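Pre-crRNA processing endonuclease (Streptococcus pyogenes serotype M1, PDB 3VZH) probably cleaves precursor CRISPR RNA into its mature units, acting as the Cas5d endoribonuclease of a type I-C CRISPR-Cas antiviral system. Local coordinates at residues N66-E71 with S90-V95; R17-N22 with L139-C144; V36-A41 with G171-S176. One frame throughout, in Å; residues are numbered along the deposited sequence.

Contact 1: N66-E71 with S90-V95; sequences NQIQTE and SYLSDV
Glu-71 and Tyr-91 form an antiparallel hydrogen-bonded pair, with Tyr-91 N 2.8 Å from Glu-71 O and Glu-71 N 2.9 Å from Tyr-91 O. The next pair, Thr-70 with Leu-92, is non-hydrogen-bonded; its CA atoms are 4.3 Å apart, and Thr-70 CA instead presses on Tyr-91 O. Beyond it Ser-93 N donates to Gln-69 O over 2.9 Å.

The one direct hydrogen bond made by a side chain comes from Asn-66. Its ND2 reaches Asp-94 O at 2.8 Å, almost straight (171° at the hydrogen), and this acceptor lies in the plane of the amide. The turn of CG to the side of the backbone N (chi1 -76°) sends the amide across the gap.

Waters bridge the remaining polar groups. By residues 67-69, one molecule links Gln-67 O, Gln-69 N and Ser-93 O, and another joins Gln-67 O, Gln-69 NE2 and Asp-94 O; beside the strand pairing, others tie Thr-70 OG1 to Ser-90 OG and Glu-71 OE1 to Ser-93 OG.

Apolar touching is slight: Ile-68 CG2 meets Leu-92 CD2 at 3.8 Å on one face, and Glu-71 CG lies 3.8 Å from Ser-93 CB on the other.

Backbone bonds thus set the register, whereas the polar ends of Gln-69, Thr-70, Glu-71, Ser-90 and Ser-93 are linked across the contact through water, as suits a partly exposed sheet edge.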
ATOM      1  N   ASN A  66       4.960  -1.167 -14.045  1.00 21.91           N
ATOM      2  CA  ASN A  66       6.212  -1.543 -14.760  1.00 24.53           C
ATOM      3  C   ASN A  66       6.425  -3.053 -14.805  1.00 24.19           C
ATOM      4  O   ASN A  66       6.132  -3.746 -13.787  1.00 22.74           O
ATOM      5  CB  ASN A  66       7.484  -0.922 -14.124  1.00 26.09           C
ATOM      6  CG  ASN A  66       7.640   0.553 -14.453  1.00 30.38           C
ATOM      7  OD1 ASN A  66       6.796   1.116 -15.165  1.00 27.24           O
ATOM      8  ND2 ASN A  66       8.712   1.212 -13.897  1.00 26.60           N
ATOM      9  N   GLN A  67       7.015  -3.501 -15.924  1.00 23.88           N
ATOM     10  CA  GLN A  67       7.665  -4.824 -15.986  1.00 23.66           C
ATOM     11  C   GLN A  67       8.316  -5.197 -14.620  1.00 24.83           C
ATOM     12  O   GLN A  67       9.119  -4.451 -14.027  1.00 24.45           O
ATOM     13  CB  GLN A  67       8.683  -4.848 -17.111  1.00 26.90           C
ATOM     14  CG  GLN A  67       9.431  -6.166 -17.194  1.00 28.15           C
ATOM     15  CD  GLN A  67      10.334  -6.185 -18.403  1.00 29.05           C
ATOM     16  OE1 GLN A  67      10.356  -5.259 -19.224  1.00 33.20           O
ATOM     17  NE2 GLN A  67      11.022  -7.238 -18.543  1.00 28.29           N
ATOM     18  N   ILE A  68       8.073  -6.418 -14.172  1.00 23.76           N
ATOM     19  CA  ILE A  68       8.679  -6.926 -12.940  1.00 23.04           C
ATOM     20  C   ILE A  68      10.102  -7.416 -13.249  1.00 25.28           C
ATOM     21  O   ILE A  68      10.255  -8.280 -14.109  1.00 26.76           O
ATOM     22  CB  ILE A  68       7.838  -8.066 -12.363  1.00 22.67           C
ATOM     23  CG1 ILE A  68       6.464  -7.531 -11.823  1.00 24.12           C
ATOM     24  CG2 ILE A  68       8.557  -8.838 -11.229  1.00 21.95           C
ATOM     25  CD1 ILE A  68       5.473  -8.655 -11.641  1.00 27.06           C
ATOM     26  N   GLN A  69      11.103  -6.805 -12.599  1.00 25.09           N
ATOM     27  CA  GLN A  69      12.525  -7.090 -12.859  1.00 25.83           C
ATOM     28  C   GLN A  69      13.147  -7.145 -11.487  1.00 28.82           C
ATOM     29  O   GLN A  69      12.635  -6.502 -10.581  1.00 26.64           O
ATOM     30  CB  GLN A  69      13.128  -5.875 -13.602  1.00 30.22           C
ATOM     31  CG  GLN A  69      12.577  -5.637 -15.010  1.00 34.21           C
ATOM     32  CD  GLN A  69      13.389  -4.591 -15.768  1.00 42.85           C
ATOM     33  OE1 GLN A  69      14.283  -4.943 -16.515  1.00 46.83           O
ATOM     34  NE2 GLN A  69      13.091  -3.319 -15.563  1.00 41.49           N
ATOM     35  N   THR A  70      14.186  -7.948 -11.322  1.00 26.67           N
ATOM     36  CA  THR A  70      14.830  -8.062 -10.037  1.00 27.63           C
ATOM     37  C   THR A  70      16.336  -7.858 -10.191  1.00 28.98           C
ATOM     38  O   THR A  70      16.886  -7.968 -11.304  1.00 27.01           O
ATOM     39  CB  THR A  70      14.568  -9.450  -9.386  1.00 28.26           C
ATOM     40  OG1 THR A  70      15.252 -10.472 -10.107  1.00 27.41           O
ATOM     41  CG2 THR A  70      13.010  -9.788  -9.332  1.00 31.95           C
ATOM     42  N   GLU A  71      16.977  -7.592  -9.041  1.00 25.96           N
ATOM     43  CA  GLU A  71      18.392  -7.391  -8.968  1.00 27.85           C
ATOM     44  C   GLU A  71      18.860  -8.013  -7.702  1.00 27.15           C
ATOM     45  O   GLU A  71      18.197  -7.949  -6.674  1.00 28.29           O
ATOM     46  CB  GLU A  71      18.731  -5.907  -8.931  1.00 30.05           C
ATOM     47  CG  GLU A  71      18.444  -5.234 -10.253  1.00 34.98           C
ATOM     48  CD  GLU A  71      19.560  -5.448 -11.280  1.00 42.91           C
ATOM     49  OE1 GLU A  71      19.376  -5.047 -12.436  1.00 43.54           O
ATOM     50  OE2 GLU A  71      20.627  -5.993 -10.954  1.00 49.97           O
ATOM     51  N   SER A  90      17.376 -10.284  -2.781  1.00 29.29           N
ATOM     52  CA  SER A  90      16.859 -10.064  -4.163  1.00 28.14           C
ATOM     53  C   SER A  90      15.819  -8.947  -4.138  1.00 28.65           C
ATOM     54  O   SER A  90      14.743  -9.091  -3.506  1.00 34.45           O
ATOM     55  CB  SER A  90      16.266 -11.389  -4.801  1.00 29.41           C
ATOM     56  OG  SER A  90      15.629 -11.108  -6.124  1.00 31.12           O
ATOM     57  N   TYR A  91      16.108  -7.846  -4.823  1.00 26.64           N
ATOM     58  CA  TYR A  91      15.204  -6.687  -4.894  1.00 25.81           C
ATOM     59  C   TYR A  91      14.392  -6.610  -6.179  1.00 25.64           C
ATOM     60  O   TYR A  91      14.850  -7.033  -7.180  1.00 27.30           O
ATOM     61  CB  TYR A  91      16.063  -5.386  -4.871  1.00 26.21           C
ATOM     62  CG  TYR A  91      16.749  -5.156  -3.566  1.00 27.48           C
ATOM     63  CD1 TYR A  91      16.094  -4.438  -2.536  1.00 30.44           C
ATOM     64  CD2 TYR A  91      18.080  -5.613  -3.351  1.00 31.29           C
ATOM     65  CE1 TYR A  91      16.731  -4.227  -1.308  1.00 32.76           C
ATOM     66  CE2 TYR A  91      18.726  -5.408  -2.102  1.00 33.39           C
ATOM     67  CZ  TYR A  91      18.052  -4.700  -1.097  1.00 36.56           C
ATOM     68  OH  TYR A  91      18.649  -4.457   0.137  1.00 37.97           O
ATOM     69  N   LEU A  92      13.205  -6.010  -6.129  1.00 22.96           N
ATOM     70  CA  LEU A  92      12.599  -5.525  -7.380  1.00 21.88           C
ATOM     71  C   LEU A  92      13.363  -4.323  -7.812  1.00 21.42           C
ATOM     72  O   LEU A  92      13.830  -3.506  -6.974  1.00 24.01           O
ATOM     73  CB  LEU A  92      11.133  -5.156  -7.045  1.00 25.35           C
ATOM     74  CG  LEU A  92      10.238  -6.375  -6.771  1.00 24.55           C
ATOM     75  CD1 LEU A  92       8.906  -5.843  -6.160  1.00 25.49           C
ATOM     76  CD2 LEU A  92       9.971  -7.031  -8.165  1.00 27.29           C
ATOM     77  N   SER A  93      13.335  -4.059  -9.124  1.00 22.70           N
ATOM     78  CA  SER A  93      14.025  -2.940  -9.665  1.00 24.90           C
ATOM     79  C   SER A  93      13.087  -2.065 -10.502  1.00 22.84           C
ATOM     80  O   SER A  93      12.180  -2.577 -11.116  1.00 24.77           O
ATOM     81  CB  SER A  93      15.106  -3.515 -10.610  1.00 25.95           C
ATOM     82  OG  SER A  93      15.822  -2.453 -11.116  1.00 36.33           O
ATOM     83  N   ASP A  94      13.293  -0.745 -10.482  1.00 23.46           N
ATOM     84  CA  ASP A  94      12.567   0.203 -11.361  1.00 24.35           C
ATOM     85  C   ASP A  94      11.011   0.035 -11.321  1.00 23.66           C
ATOM     86  O   ASP A  94      10.363  -0.394 -12.260  1.00 24.09           O
ATOM     87  CB  ASP A  94      13.124   0.103 -12.781  1.00 29.48           C
ATOM     88  CG  ASP A  94      12.684   1.237 -13.636  1.00 33.93           C
ATOM     89  OD1 ASP A  94      12.026   2.129 -13.115  1.00 34.97           O
ATOM     90  OD2 ASP A  94      12.846   1.218 -14.868  1.00 37.40           O
ATOM     91  N   VAL A  95      10.432   0.294 -10.154  1.00 23.67           N
ATOM     92  CA  VAL A  95       9.014   0.011  -9.827  1.00 21.52           C
ATOM     93  C   VAL A  95       8.232   1.305  -9.907  1.00 22.12           C
ATOM     94  O   VAL A  95       8.786   2.409  -9.561  1.00 22.11           O
ATOM     95  CB  VAL A  95       8.855  -0.673  -8.446  1.00 22.49           C
ATOM     96  CG1 VAL A  95       9.623  -2.034  -8.458  1.00 21.15           C
ATOM     97  CG2 VAL A  95       9.312   0.244  -7.270  1.00 22.45           C
TER
HETATM   98  O   HOH W   1       9.991  -4.257 -11.410  1.00 25.70           O
HETATM   99  O   HOH W   2      10.740  -2.207 -14.453  1.00 29.12           O
HETATM  100  O   HOH W   3      14.687  -0.595 -15.833  1.00 42.26           O
HETATM  101  O   HOH W   4      17.287 -11.482  -8.530  1.00 43.04           O
HETATM  102  O   HOH W   5      17.037  -3.824 -13.210  1.00 44.50           O

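Contact 2: R17-N22 with L139-C144; sequences RALFTN and LGTREC
Leu-19 N donates to Leu-139 O at 3.0 Å, nearly straight (169° at the hydrogen), the single hydrogen bond between the segments. Just past it Gly-140 CA comes within 3.1 Å of Leu-19 O in a CA-H...O contact; phi of 92° suits a glycine, and without a side chain its CA can come this close. The 139-144 segment holds its loop shape through a type I turn from Thr-141 to Cys-144 and through Leu-139 N, which is 2.8 Å from Cys-144 O.

Ala-18 CB touches Leu-139 CB at 3.8 Å, and Phe-20 places CE1 3.7 Å from Gly-140 N, obliquely to the ring. Leu-19 CB packs on Thr-141 CG2 at 3.7 Å, while Cys-144 CB lies 3.4 Å from Arg-17 O. With its OG1 anti to the backbone N (chi1 -167°), Thr-141 can donate to Glu-143 OE1, meeting the carboxylate from above its plane; OE2 lies very close to Tyr-91 OH, probably in a hydrogen bond.

The loop lies along strand 17-18, whose Ala-18 pairs with Leu-92 of strand 88-93. Leu-139 reaches Ile-45 of helix 39-49 and Val-95 of strand 95-105, and Phe-20 packs on Ala-41 of the same helix.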
ATOM      1  N   ARG A  17      14.564   0.709  -6.298  1.00 24.16           N
ATOM      2  CA  ARG A  17      14.559  -0.597  -5.655  1.00 24.28           C
ATOM      3  C   ARG A  17      13.382  -0.713  -4.681  1.00 24.71           C
ATOM      4  O   ARG A  17      12.951   0.302  -4.087  1.00 23.90           O
ATOM      5  CB  ARG A  17      15.836  -0.747  -4.834  1.00 25.77           C
ATOM      6  CG  ARG A  17      17.100  -0.784  -5.721  1.00 30.77           C
ATOM      7  CD  ARG A  17      17.100  -2.035  -6.602  1.00 35.16           C
ATOM      8  NE  ARG A  17      18.401  -2.312  -7.218  1.00 35.98           N
ATOM      9  CZ  ARG A  17      18.750  -1.939  -8.436  1.00 42.28           C
ATOM     10  NH1 ARG A  17      17.910  -1.224  -9.195  1.00 46.47           N
ATOM     11  NH2 ARG A  17      19.976  -2.276  -8.890  1.00 44.05           N
ATOM     12  N   ALA A  18      12.882  -1.935  -4.526  1.00 24.24           N
ATOM     13  CA  ALA A  18      11.824  -2.254  -3.551  1.00 25.87           C
ATOM     14  C   ALA A  18      12.130  -3.634  -2.984  1.00 24.85           C
ATOM     15  O   ALA A  18      12.764  -4.477  -3.665  1.00 25.60           O
ATOM     16  CB  ALA A  18      10.414  -2.234  -4.192  1.00 24.50           C
ATOM     17  N   LEU A  19      11.719  -3.839  -1.742  1.00 26.17           N
ATOM     18  CA  LEU A  19      11.900  -5.136  -1.080  1.00 26.05           C
ATOM     19  C   LEU A  19      10.671  -5.376  -0.242  1.00 26.86           C
ATOM     20  O   LEU A  19      10.600  -4.909   0.917  1.00 29.41           O
ATOM     21  CB  LEU A  19      13.147  -5.172  -0.186  1.00 27.88           C
ATOM     22  CG  LEU A  19      13.440  -6.476   0.570  1.00 29.93           C
ATOM     23  CD1 LEU A  19      13.599  -7.580  -0.464  1.00 32.62           C
ATOM     24  CD2 LEU A  19      14.700  -6.418   1.466  1.00 29.77           C
ATOM     25  N   PHE A  20       9.758  -6.197  -0.750  1.00 25.22           N
ATOM     26  CA  PHE A  20       8.499  -6.486   0.006  1.00 24.53           C
ATOM     27  C   PHE A  20       8.623  -7.857   0.624  1.00 25.62           C
ATOM     28  O   PHE A  20       8.631  -8.848  -0.072  1.00 26.79           O
ATOM     29  CB  PHE A  20       7.350  -6.428  -1.019  1.00 23.69           C
ATOM     30  CG  PHE A  20       7.203  -5.069  -1.612  1.00 21.90           C
ATOM     31  CD1 PHE A  20       7.043  -3.956  -0.777  1.00 25.83           C
ATOM     32  CD2 PHE A  20       7.199  -4.862  -2.989  1.00 27.00           C
ATOM     33  CE1 PHE A  20       6.930  -2.694  -1.269  1.00 25.27           C
ATOM     34  CE2 PHE A  20       7.057  -3.556  -3.475  1.00 22.72           C
ATOM     35  CZ  PHE A  20       6.906  -2.496  -2.613  1.00 24.10           C
ATOM     36  N   THR A  21       8.769  -7.963   1.937  1.00 27.45           N
ATOM     37  CA  THR A  21       9.023  -9.313   2.442  1.00 29.51           C
ATOM     38  C   THR A  21       7.784  -9.880   3.191  1.00 31.76           C
ATOM     39  O   THR A  21       6.732  -9.198   3.362  1.00 33.25           O
ATOM     40  CB  THR A  21      10.235  -9.295   3.374  1.00 36.38           C
ATOM     41  OG1 THR A  21       9.975  -8.309   4.375  1.00 38.16           O
ATOM     42  CG2 THR A  21      11.449  -8.863   2.567  1.00 37.53           C
ATOM     43  N   ASN A  22       7.965 -11.104   3.684  1.00 34.87           N
ATOM     44  CA  ASN A  22       6.986 -11.796   4.478  1.00 42.93           C
ATOM     45  C   ASN A  22       7.533 -11.807   5.900  1.00 48.08           C
ATOM     46  O   ASN A  22       8.479 -12.531   6.148  1.00 49.45           O
ATOM     47  CB  ASN A  22       6.837 -13.241   3.974  1.00 40.60           C
ATOM     48  CG  ASN A  22       6.077 -14.132   4.952  1.00 43.71           C
ATOM     49  OD1 ASN A  22       5.458 -13.654   5.911  1.00 42.83           O
ATOM     50  ND2 ASN A  22       6.139 -15.429   4.724  1.00 45.48           N
ATOM     51  N   LEU A 139      10.111   1.750   0.276  1.00 27.39           N
ATOM     52  CA  LEU A 139       9.433   0.690  -0.491  1.00 27.18           C
ATOM     53  C   LEU A 139       9.768  -0.685   0.098  1.00 33.38           C
ATOM     54  O   LEU A 139      10.679  -1.413  -0.409  1.00 30.44           O
ATOM     55  CB  LEU A 139       9.848   0.753  -1.967  1.00 26.11           C
ATOM     56  CG  LEU A 139       9.573   2.098  -2.576  1.00 26.87           C
ATOM     57  CD1 LEU A 139       9.893   2.232  -4.071  1.00 22.72           C
ATOM     58  CD2 LEU A 139       8.093   2.506  -2.329  1.00 27.33           C
ATOM     59  N   GLY A 140       9.119  -0.983   1.234  1.00 33.90           N
ATOM     60  CA  GLY A 140       9.163  -2.280   1.850  1.00 33.82           C
ATOM     61  C   GLY A 140      10.288  -2.333   2.865  1.00 37.66           C
ATOM     62  O   GLY A 140      10.203  -3.054   3.848  1.00 50.96           O
ATOM     63  N   THR A 141      11.357  -1.597   2.622  1.00 41.11           N
ATOM     64  CA  THR A 141      12.484  -1.519   3.552  1.00 40.91           C
ATOM     65  C   THR A 141      13.227  -0.176   3.563  1.00 46.95           C
ATOM     66  O   THR A 141      13.191   0.537   2.565  1.00 43.30           O
ATOM     67  CB  THR A 141      13.478  -2.637   3.195  1.00 47.95           C
ATOM     68  OG1 THR A 141      14.406  -2.782   4.250  1.00 45.64           O
ATOM     69  CG2 THR A 141      14.213  -2.276   1.935  1.00 42.80           C
ATOM     70  N   ARG A 142      13.945   0.162   4.658  1.00 46.91           N
ATOM     71  CA  ARG A 142      14.574   1.504   4.799  1.00 49.96           C
ATOM     72  C   ARG A 142      15.626   1.916   3.775  1.00 55.48           C
ATOM     73  O   ARG A 142      15.847   3.113   3.559  1.00 50.85           O
ATOM     74  CB  ARG A 142      15.060   1.808   6.235  1.00 59.32           C
ATOM     75  CG  ARG A 142      14.294   2.911   6.986  1.00 57.55           C
ATOM     76  CD  ARG A 142      14.442   2.825   8.510  1.00 63.63           C
ATOM     77  NE  ARG A 142      14.316   4.114   9.235  1.00 62.41           N
ATOM     78  CZ  ARG A 142      13.153   4.725   9.532  1.00 62.97           C
ATOM     79  NH1 ARG A 142      11.994   4.195   9.184  1.00 54.89           N
ATOM     80  NH2 ARG A 142      13.145   5.878  10.183  1.00 57.26           N
ATOM     81  N   GLU A 143      16.276   0.964   3.112  1.00 54.07           N
ATOM     82  CA  GLU A 143      17.291   1.369   2.128  1.00 51.15           C
ATOM     83  C   GLU A 143      16.689   1.679   0.766  1.00 45.14           C
ATOM     84  O   GLU A 143      17.412   2.040  -0.150  1.00 47.99           O
ATOM     85  CB  GLU A 143      18.417   0.324   1.994  1.00 56.36           C
ATOM     86  CG  GLU A 143      18.043  -0.980   1.275  1.00 56.59           C
ATOM     87  CD  GLU A 143      17.439  -2.031   2.202  1.00 62.06           C
ATOM     88  OE1 GLU A 143      17.002  -1.696   3.337  1.00 64.25           O
ATOM     89  OE2 GLU A 143      17.369  -3.208   1.789  1.00 54.63           O
ATOM     90  N   CYS A 144      15.360   1.601   0.660  1.00 38.61           N
ATOM     91  CA  CYS A 144      14.724   1.687  -0.608  1.00 33.34           C
ATOM     92  C   CYS A 144      13.850   2.921  -0.564  1.00 34.66           C
ATOM     93  O   CYS A 144      12.699   2.828  -0.201  1.00 34.51           O
ATOM     94  CB  CYS A 144      13.868   0.403  -0.854  1.00 32.34           C
ATOM     95  SG  CYS A 144      14.867  -1.138  -1.058  1.00 34.60           S
TER

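Contact 3: V36-A41 with G171-S176; sequences VPTRQA and GIMFHS
The N-terminal turn of helix 39-49 docks on a classic beta bulge in strand 173-178, where His-175 and Ser-176 both face Tyr-190 of the neighbouring strand. Thr-38 is the N-cap: its OG1 accepts from Ala-41 N at 3.1 Å. The next residues of the helix turn to the bulge. Gln-40 N donates to His-175 O at 3.0 Å, approaching nearly head-on to the oxygen (C=O...N angle 179°). A water extends this backbone link, accepting from Arg-39 N and donating to Phe-174 O.

Arg-39 and His-175 run side by side in the same direction. The arginine extends away from its own backbone nitrogen (chi1 -156°) to follow the imidazole: CB sits over one ring face, CD is 3.7 Å from His-175 CE1, and NH1 is 3.6 Å from that same carbon. The guanidinium is turned 56° from the ring, so the two do not stack. Its NH2 bonds Val-59 O on strand 55-64. The imidazole is gripped at both nitrogens, by Ser-176 OG in the ring plane, 2.6 Å from His-175 ND1, and by Lys-204 O at NE2, which fixes its rotation.

Gln-40 lays CB 3.6 Å from Phe-174 CE1, and its OE1 accepts from Phe-177 N. The edge of the Phe-174 ring faces Thr-38 CG2. The side chains of Met-173 and Val-36 cross at about a right angle, Met-173 SD 3.9 Å from Val-36 CG2. The methionine methyl CE packs against Val-36 O, a buried carbonyl oxygen without a modelled hydrogen-bond partner, and against Thr-38 CG2.

Threonine is a common N-cap, and a helix packed on an antiparallel sheet is consistent with the RRM-like (ferredoxin-like) fold of Cas5 and its RAMP relatives.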
ATOM      1  N   VAL A  36       5.331  -8.247  -6.034  1.00 22.92           N
ATOM      2  CA  VAL A  36       4.530  -7.029  -6.031  1.00 23.24           C
ATOM      3  C   VAL A  36       4.392  -6.598  -4.550  1.00 21.22           C
ATOM      4  O   VAL A  36       4.714  -7.357  -3.640  1.00 23.40           O
ATOM      5  CB  VAL A  36       3.126  -7.237  -6.682  1.00 22.30           C
ATOM      6  CG1 VAL A  36       3.248  -7.711  -8.146  1.00 24.37           C
ATOM      7  CG2 VAL A  36       2.362  -8.272  -5.910  1.00 21.20           C
ATOM      8  N   PRO A  37       3.893  -5.365  -4.299  1.00 22.47           N
ATOM      9  CA  PRO A  37       3.777  -4.983  -2.874  1.00 22.22           C
ATOM     10  C   PRO A  37       2.766  -5.796  -2.049  1.00 21.08           C
ATOM     11  O   PRO A  37       1.823  -6.357  -2.602  1.00 21.74           O
ATOM     12  CB  PRO A  37       3.393  -3.494  -2.905  1.00 21.57           C
ATOM     13  CG  PRO A  37       3.394  -3.075  -4.374  1.00 20.87           C
ATOM     14  CD  PRO A  37       3.374  -4.333  -5.216  1.00 22.40           C
ATOM     15  N   THR A  38       3.019  -5.973  -0.756  1.00 22.70           N
ATOM     16  CA  THR A  38       1.982  -6.500   0.142  1.00 21.86           C
ATOM     17  C   THR A  38       1.035  -5.321   0.563  1.00 24.92           C
ATOM     18  O   THR A  38       1.434  -4.093   0.498  1.00 22.78           O
ATOM     19  CB  THR A  38       2.605  -7.086   1.411  1.00 24.90           C
ATOM     20  OG1 THR A  38       3.373  -6.054   2.010  1.00 25.48           O
ATOM     21  CG2 THR A  38       3.486  -8.323   1.064  1.00 22.85           C
ATOM     22  N   ARG A  39      -0.191  -5.644   0.995  1.00 24.00           N
ATOM     23  CA  ARG A  39      -1.093  -4.621   1.514  1.00 22.90           C
ATOM     24  C   ARG A  39      -0.432  -3.869   2.656  1.00 25.66           C
ATOM     25  O   ARG A  39      -0.488  -2.607   2.735  1.00 23.41           O
ATOM     26  CB  ARG A  39      -2.438  -5.157   1.937  1.00 26.64           C
ATOM     27  CG  ARG A  39      -3.452  -4.003   1.884  1.00 31.02           C
ATOM     28  CD  ARG A  39      -4.533  -4.092   2.931  1.00 41.08           C
ATOM     29  NE  ARG A  39      -5.719  -3.466   2.399  1.00 37.36           N
ATOM     30  CZ  ARG A  39      -6.895  -3.501   2.980  1.00 40.53           C
ATOM     31  NH1 ARG A  39      -7.019  -4.106   4.158  1.00 43.94           N
ATOM     32  NH2 ARG A  39      -7.931  -2.930   2.379  1.00 35.98           N
ATOM     33  N   GLN A  40       0.198  -4.651   3.526  1.00 23.24           N
ATOM     34  CA  GLN A  40       0.990  -4.037   4.657  1.00 26.91           C
ATOM     35  C   GLN A  40       2.004  -2.954   4.189  1.00 24.46           C
ATOM     36  O   GLN A  40       2.056  -1.864   4.762  1.00 25.10           O
ATOM     37  CB  GLN A  40       1.690  -5.056   5.531  1.00 28.53           C
ATOM     38  CG  GLN A  40       2.164  -4.501   6.906  1.00 34.61           C
ATOM     39  CD  GLN A  40       0.994  -4.338   7.908  1.00 45.75           C
ATOM     40  OE1 GLN A  40       0.752  -5.208   8.779  1.00 53.44           O
ATOM     41  NE2 GLN A  40       0.266  -3.201   7.809  1.00 52.61           N
ATOM     42  N   ALA A  41       2.813  -3.212   3.158  1.00 23.89           N
ATOM     43  CA  ALA A  41       3.800  -2.250   2.747  1.00 23.83           C
ATOM     44  C   ALA A  41       3.053  -1.037   2.184  1.00 22.46           C
ATOM     45  O   ALA A  41       3.517   0.115   2.366  1.00 21.79           O
ATOM     46  CB  ALA A  41       4.640  -2.802   1.616  1.00 23.53           C
ATOM     47  N   GLY A 171      -0.152 -16.428  -6.013  1.00 28.21           N
ATOM     48  CA  GLY A 171      -0.143 -17.454  -4.902  1.00 26.91           C
ATOM     49  C   GLY A 171      -0.385 -16.773  -3.599  1.00 27.99           C
ATOM     50  O   GLY A 171      -0.782 -15.614  -3.552  1.00 30.26           O
ATOM     51  N   ILE A 172      -0.042 -17.441  -2.503  1.00 26.83           N
ATOM     52  CA  ILE A 172      -0.380 -16.891  -1.221  1.00 27.84           C
ATOM     53  C   ILE A 172       0.642 -15.840  -0.794  1.00 28.38           C
ATOM     54  O   ILE A 172       1.851 -16.088  -0.801  1.00 32.56           O
ATOM     55  CB  ILE A 172      -0.336 -18.012  -0.154  1.00 31.30           C
ATOM     56  CG1 ILE A 172      -1.247 -19.168  -0.560  1.00 34.66           C
ATOM     57  CG2 ILE A 172      -0.862 -17.467   1.163  1.00 30.76           C
ATOM     58  CD1 ILE A 172      -2.726 -18.800  -0.672  1.00 36.43           C
ATOM     59  N   MET A 173       0.181 -14.654  -0.429  1.00 28.88           N
ATOM     60  CA  MET A 173       1.063 -13.547  -0.008  1.00 25.40           C
ATOM     61  C   MET A 173       0.654 -13.097   1.368  1.00 27.18           C
ATOM     62  O   MET A 173      -0.560 -13.046   1.692  1.00 26.67           O
ATOM     63  CB  MET A 173       0.877 -12.348  -0.977  1.00 26.38           C
ATOM     64  CG  MET A 173       1.639 -12.598  -2.271  1.00 27.79           C
ATOM     65  SD  MET A 173       1.687 -11.143  -3.384  1.00 28.44           S
ATOM     66  CE  MET A 173       2.737 -10.177  -2.285  1.00 25.45           C
ATOM     67  N   PHE A 174       1.626 -12.738   2.190  1.00 27.18           N
ATOM     68  CA  PHE A 174       1.339 -11.934   3.381  1.00 29.98           C
ATOM     69  C   PHE A 174       0.426 -10.754   3.019  1.00 31.38           C
ATOM     70  O   PHE A 174       0.634 -10.064   2.003  1.00 30.81           O
ATOM     71  CB  PHE A 174       2.639 -11.465   4.011  1.00 32.21           C
ATOM     72  CG  PHE A 174       2.455 -10.629   5.227  1.00 31.14           C
ATOM     73  CD1 PHE A 174       2.785  -9.282   5.190  1.00 31.09           C
ATOM     74  CD2 PHE A 174       1.946 -11.165   6.407  1.00 32.94           C
ATOM     75  CE1 PHE A 174       2.596  -8.467   6.321  1.00 36.32           C
ATOM     76  CE2 PHE A 174       1.782 -10.368   7.555  1.00 37.56           C
ATOM     77  CZ  PHE A 174       2.112  -9.005   7.505  1.00 34.38           C
ATOM     78  N   HIS A 175      -0.630 -10.557   3.829  1.00 27.98           N
ATOM     79  CA  HIS A 175      -1.570  -9.459   3.641  1.00 29.94           C
ATOM     80  C   HIS A 175      -1.261  -8.404   4.684  1.00 31.94           C
ATOM     81  O   HIS A 175      -0.840  -7.309   4.338  1.00 32.11           O
ATOM     82  CB  HIS A 175      -2.978  -9.983   3.876  1.00 30.58           C
ATOM     83  CG  HIS A 175      -4.089  -8.962   3.702  1.00 30.72           C
ATOM     84  ND1 HIS A 175      -4.470  -8.120   4.690  1.00 30.87           N
ATOM     85  CD2 HIS A 175      -4.962  -8.732   2.620  1.00 28.50           C
ATOM     86  CE1 HIS A 175      -5.523  -7.369   4.243  1.00 31.29           C
ATOM     87  NE2 HIS A 175      -5.831  -7.780   2.998  1.00 28.24           N
ATOM     88  N   SER A 176      -1.459  -8.723   5.964  1.00 30.27           N
ATOM     89  CA  SER A 176      -1.185  -7.765   7.040  1.00 36.99           C
ATOM     90  C   SER A 176      -1.283  -8.422   8.388  1.00 37.68           C
ATOM     91  O   SER A 176      -1.723  -9.568   8.495  1.00 34.78           O
ATOM     92  CB  SER A 176      -2.141  -6.559   6.977  1.00 41.67           C
ATOM     93  OG  SER A 176      -3.492  -6.949   6.813  1.00 38.49           O
TER
HETATM   94  O   HOH W   6      -0.816  -8.504   0.330  1.00 27.24           O
HETATM   95  O   HOH W   7      -4.788  -4.315   6.121  1.00 38.77           O

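In the fold
Contact 3 is the most buried, its centre about 9 Å from the centre of the chain, against about 12 Å for the centre of contact 2 and about 17 Å for that of contact 1, both partly buried. Contacts 1 and 2 share the three-stranded sheet, where strand 88-93 runs between 17-18 and 70-74. Contact 3 belongs to helix 39-49 and the larger sheet. Phe-20 joins contacts 2 and 3, its CD2 3.4 Å from Pro-37 CA, whereas Ile-68 and Val-36 only brush between contacts 1 and 3. The chemistry changes accordingly: strand pairing and bridging waters outermost, one backbone bond with apolar packing in contact 2, and a capped helix beside a fixed imidazole in contact 3.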